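Local coordinates for protein enoyl-CoA hydratase (Mycobacterium smegmatis, PDB 3PE8) that probably catalyses the reversible addition of water across the double bond of 2-enoyl-CoA thioesters, as other crotonase-family hydratases do, and binds a zinc ion, at residues T40-R43 with A44-D47; R203-L206 with D207-R211. One frame throughout, in Å; residues are numbered along the deposited sequence.

Contact 1 of 2, residues T40-R43 with A44-D47; sequences TFFR and ALSD
Phe41 and Leu45, one turn apart on helix 35-50, make the main apolar contact of this stretch. Phe41 carries CG anti to its backbone nitrogen (chi1 177°), which leans the ring along the helix toward Leu45; Phe41 CE2 comes to 3.6 Å from Leu45 CD1, while Leu45 CG sits over one face of the ring near its rim. The same leucine methyl also approaches Phe42, obliquely and more loosely (Leu45 CD1 to Phe42 CD1, 4.3 Å). The Phe42 ring has Phe41 CD2 over the rim of one face and packs edge-to-face with Trp138.

Four backbone bonds run from the amides of Ala44 to Asp47 back to the carbonyls of Thr40 to Arg43. The longest is Ser46 N to Phe42 O at 3.3 Å. Phe42 O also accepts a hydrogen bond from a water at 3.1 Å, and the same water is hydrogen-bonded to Ser46 OG at 2.7 Å, bridging the two. Arg43 and Asp47 lie side by side on an exposed face, but Arg43 NE remains 4.8 Å from Asp47 OD2; the arginine chain bends at chi3 (67°), and its NH1 makes a weak hydrogen bond to Ser39 OG.

Helix 35-50 is the crossover of a beta-alpha-beta unit between strands 19-24 and 56-61, and Phe41, Ala44 and Leu45 touch Leu22 or Leu24 beneath it. The chemistry is thus two-sided: the apolar side chains of Phe41, Ala44 and Leu45 pack the helix on the sheet, whereas the separated opposite charges of Arg43 and Asp47 would probably add only a mild attraction.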
loop_
_atom_site.group_PDB
_atom_site.type_symbol
_atom_site.label_atom_id
_atom_site.label_comp_id
_atom_site.label_asym_id
_atom_site.label_seq_id
_atom_site.Cartn_x
_atom_site.Cartn_y
_atom_site.Cartn_z
ATOM N N THR A 40 -28.495 -19.760 -2.750
ATOM C CA THR A 40 -28.368 -20.839 -3.726
ATOM C C THR A 40 -27.194 -20.578 -4.686
ATOM O O THR A 40 -26.400 -21.487 -4.977
ATOM C CB THR A 40 -29.700 -21.037 -4.501
ATOM O OG1 THR A 40 -30.754 -21.328 -3.563
ATOM C CG2 THR A 40 -29.593 -22.203 -5.485
ATOM N N PHE A 41 -27.086 -19.347 -5.159
ATOM C CA PHE A 41 -26.022 -18.993 -6.109
ATOM C C PHE A 41 -24.640 -19.108 -5.489
ATOM O O PHE A 41 -23.720 -19.736 -6.047
ATOM C CB PHE A 41 -26.248 -17.583 -6.641
ATOM C CG PHE A 41 -25.174 -17.114 -7.568
ATOM C CD1 PHE A 41 -25.034 -17.665 -8.835
ATOM C CD2 PHE A 41 -24.251 -16.164 -7.143
ATOM C CE1 PHE A 41 -24.006 -17.243 -9.673
ATOM C CE2 PHE A 41 -23.229 -15.746 -7.992
ATOM C CZ PHE A 41 -23.118 -16.309 -9.251
ATOM N N PHE A 42 -24.472 -18.507 -4.318
ATOM C CA PHE A 42 -23.172 -18.519 -3.661
ATOM C C PHE A 42 -22.769 -19.933 -3.273
ATOM O O PHE A 42 -21.594 -20.301 -3.385
ATOM C CB PHE A 42 -23.095 -17.504 -2.508
ATOM C CG PHE A 42 -23.167 -16.061 -2.969
ATOM C CD1 PHE A 42 -22.235 -15.570 -3.880
ATOM C CD2 PHE A 42 -24.182 -15.215 -2.553
ATOM C CE1 PHE A 42 -22.313 -14.265 -4.354
ATOM C CE2 PHE A 42 -24.252 -13.898 -3.035
ATOM C CZ PHE A 42 -23.293 -13.425 -3.908
ATOM N N ARG A 43 -23.734 -20.755 -2.839
ATOM C CA ARG A 43 -23.473 -22.160 -2.582
ATOM C C ARG A 43 -23.076 -22.920 -3.858
ATOM O O ARG A 43 -22.184 -23.745 -3.836
ATOM C CB ARG A 43 -24.684 -22.832 -1.908
ATOM C CG ARG A 43 -24.492 -24.315 -1.622
ATOM C CD ARG A 43 -25.635 -24.866 -0.761
ATOM N NE ARG A 43 -26.888 -24.852 -1.532
ATOM C CZ ARG A 43 -27.952 -24.069 -1.318
ATOM N NH1 ARG A 43 -27.997 -23.180 -0.315
ATOM N NH2 ARG A 43 -28.997 -24.191 -2.128
ATOM N N ALA A 44 -23.742 -22.621 -4.966
ATOM C CA ALA A 44 -23.421 -23.258 -6.244
ATOM C C ALA A 44 -21.992 -22.948 -6.713
ATOM O O ALA A 44 -21.310 -23.827 -7.266
ATOM C CB ALA A 44 -24.465 -22.851 -7.321
ATOM N N LEU A 45 -21.524 -21.731 -6.467
ATOM C CA LEU A 45 -20.136 -21.370 -6.773
ATOM C C LEU A 45 -19.153 -22.215 -5.969
ATOM O O LEU A 45 -18.187 -22.777 -6.519
ATOM C CB LEU A 45 -19.873 -19.868 -6.562
ATOM C CG LEU A 45 -20.457 -18.907 -7.608
ATOM C CD1 LEU A 45 -20.207 -17.457 -7.177
ATOM C CD2 LEU A 45 -19.926 -19.184 -9.017
ATOM N N SER A 46 -19.413 -22.344 -4.668
ATOM C CA SER A 46 -18.583 -23.141 -3.796
ATOM C C SER A 46 -18.614 -24.604 -4.199
ATOM O O SER A 46 -17.582 -25.297 -4.227
ATOM C CB SER A 46 -19.078 -23.002 -2.353
ATOM O OG SER A 46 -18.613 -21.769 -1.869
ATOM N N ASP A 47 -19.792 -25.077 -4.558
ATOM C CA ASP A 47 -19.935 -26.480 -4.949
ATOM C C ASP A 47 -19.145 -26.738 -6.242
ATOM O O ASP A 47 -18.492 -27.786 -6.381
ATOM C CB ASP A 47 -21.412 -26.859 -5.131
ATOM C CG ASP A 47 -22.158 -27.096 -3.806
ATOM O OD1 ASP A 47 -21.560 -27.227 -2.722
ATOM O OD2 ASP A 47 -23.397 -27.186 -3.865
HETATM O O HOH W 1 -20.205 -19.985 -0.681
#

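Contact 2 of 2, residues R203-L206 with D207-R211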
loop_
_atom_site.group_PDB
_atom_site.type_symbol
_atom_site.label_atom_id
_atom_site.label_comp_id
_atom_site.label_asym_id
_atom_site.label_seq_id
_atom_site.Cartn_x
_atom_site.Cartn_y
_atom_site.Cartn_z
ATOM N N ARG A 203 -5.404 -23.078 -12.570
ATOM C CA ARG A 203 -5.831 -22.766 -11.217
ATOM C C ARG A 203 -4.752 -22.049 -10.424
ATOM O O ARG A 203 -5.061 -21.125 -9.681
ATOM C CB ARG A 203 -6.309 -24.029 -10.496
ATOM C CG ARG A 203 -7.574 -24.605 -11.142
ATOM C CD ARG A 203 -7.974 -25.955 -10.523
ATOM N NE ARG A 203 -8.894 -26.682 -11.424
ATOM C CZ ARG A 203 -9.406 -27.879 -11.161
ATOM N NH1 ARG A 203 -9.087 -28.501 -10.032
ATOM N NH2 ARG A 203 -10.228 -28.469 -12.026
ATOM N N ALA A 204 -3.498 -22.471 -10.565
ATOM C CA ALA A 204 -2.397 -21.805 -9.875
ATOM C C ALA A 204 -2.240 -20.350 -10.362
ATOM O O ALA A 204 -2.077 -19.414 -9.560
ATOM C CB ALA A 204 -1.081 -22.619 -10.044
ATOM N N LEU A 205 -2.348 -20.147 -11.665
ATOM C CA LEU A 205 -2.201 -18.809 -12.214
ATOM C C LEU A 205 -3.393 -17.943 -11.813
ATOM O O LEU A 205 -3.217 -16.797 -11.392
ATOM C CB LEU A 205 -1.990 -18.824 -13.721
ATOM C CG LEU A 205 -1.723 -17.440 -14.318
ATOM C CD1 LEU A 205 -0.700 -16.526 -13.574
ATOM C CD2 LEU A 205 -1.322 -17.595 -15.785
ATOM N N LEU A 206 -4.614 -18.474 -11.891
ATOM C CA LEU A 206 -5.791 -17.672 -11.477
ATOM C C LEU A 206 -5.791 -17.356 -9.961
ATOM O O LEU A 206 -6.122 -16.259 -9.546
ATOM C CB LEU A 206 -7.111 -18.307 -11.926
ATOM C CG LEU A 206 -8.334 -17.448 -11.651
ATOM C CD1 LEU A 206 -8.224 -16.059 -12.349
ATOM C CD2 LEU A 206 -9.604 -18.162 -12.099
ATOM N N ASP A 207 -5.382 -18.330 -9.140
ATOM C CA ASP A 207 -5.227 -18.074 -7.716
ATOM C C ASP A 207 -4.265 -16.925 -7.497
ATOM O O ASP A 207 -4.518 -16.037 -6.680
ATOM C CB ASP A 207 -4.755 -19.342 -7.024
ATOM C CG ASP A 207 -4.976 -19.349 -5.509
ATOM O OD1 ASP A 207 -5.851 -18.639 -4.963
ATOM O OD2 ASP A 207 -4.241 -20.157 -4.874
ATOM N N SER A 208 -3.174 -16.919 -8.250
ATOM C CA SER A 208 -2.219 -15.850 -8.118
ATOM C C SER A 208 -2.792 -14.490 -8.549
ATOM O O SER A 208 -2.626 -13.480 -7.844
ATOM C CB SER A 208 -0.923 -16.178 -8.863
ATOM O OG SER A 208 0.019 -15.161 -8.601
ATOM N N TYR A 209 -3.485 -14.445 -9.688
ATOM C CA TYR A 209 -4.145 -13.211 -10.105
ATOM C C TYR A 209 -5.114 -12.724 -9.001
ATOM O O TYR A 209 -5.187 -11.547 -8.722
ATOM C CB TYR A 209 -4.956 -13.444 -11.380
ATOM C CG TYR A 209 -4.210 -13.300 -12.713
ATOM C CD1 TYR A 209 -3.470 -12.181 -12.990
ATOM C CD2 TYR A 209 -4.371 -14.227 -13.751
ATOM C CE1 TYR A 209 -2.831 -12.009 -14.208
ATOM C CE2 TYR A 209 -3.740 -14.059 -14.970
ATOM C CZ TYR A 209 -2.962 -12.954 -15.205
ATOM O OH TYR A 209 -2.334 -12.719 -16.443
ATOM N N HIS A 210 -5.864 -13.645 -8.390
ATOM C CA HIS A 210 -6.774 -13.274 -7.349
ATOM C C HIS A 210 -6.061 -12.720 -6.110
ATOM O O HIS A 210 -6.525 -11.757 -5.488
ATOM C CB HIS A 210 -7.635 -14.477 -6.929
ATOM C CG HIS A 210 -8.664 -14.888 -7.933
ATOM N ND1 HIS A 210 -9.375 -16.058 -7.815
ATOM C CD2 HIS A 210 -9.111 -14.285 -9.062
ATOM C CE1 HIS A 210 -10.231 -16.152 -8.823
ATOM N NE2 HIS A 210 -10.096 -15.082 -9.590
ATOM N N ARG A 211 -4.963 -13.353 -5.716
ATOM C CA ARG A 211 -4.173 -12.866 -4.593
ATOM C C ARG A 211 -3.575 -11.468 -4.832
ATOM O O ARG A 211 -3.596 -10.591 -3.974
ATOM C CB ARG A 211 -3.029 -13.867 -4.302
#
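With CG anti to the backbone nitrogen (chi1 -174°), Leu206 extends along the helix toward His210, whose own CG stands beside its backbone nitrogen (chi1 -72°) and brings the imidazole back over the preceding turn. The leucine CG lies over the ring, 3.9 Å from the centroid of His210 and 27° off the ring normal, a CH-pi contact, and Leu206 CD1 reaches His210 NE2 at 3.5 Å. Leu206 O also lies over a face of this ring, toward its rim, while accepting a hydrogen bond from His210 N at 2.9 Å. The imidazole is fixed further by Asp115, hydrogen-bonded to NE2.

All of this lies on helix 199-234, the long last modelled helix of this crotonase-family chain, where Arg203 forms a salt bridge with Asp55 and one side of the helix faces a second subunit. Leu205 and Tyr209 cross obliquely: Leu205 CG is 4.0 Å from Tyr209 CE2, and Leu205 CD1 lies over one face of the phenol ring near its rim. The Tyr209 hydroxyl is hydrogen-bonded to Ser157 of the second subunit, whose Leu140 packs on the same side chain, and Ala204 and Ser208 pack against Trp231 and Ala227 of that subunit, respectively.

How the contacts relate
Contact 1 and contact 2 do not touch: their centres are 20 Å apart and their nearest atoms about 10 Å. Residues of one short region link them indirectly, since Leu45 rests on Trp88 and Pro89 while His210 makes a weak hydrogen bond to Met91 and Arg203 and Asp207 meet Thr92. Only contact 1 comes near the metal: the Phe42 side chain lies about 10 Å from the zinc ion bound by Glu109 and His129, and about 8 Å from the Glu109 side chain. Contact 2 stands away from that site and instead faces a second subunit of the six-chain assembly, which leaves 40-47 untouched.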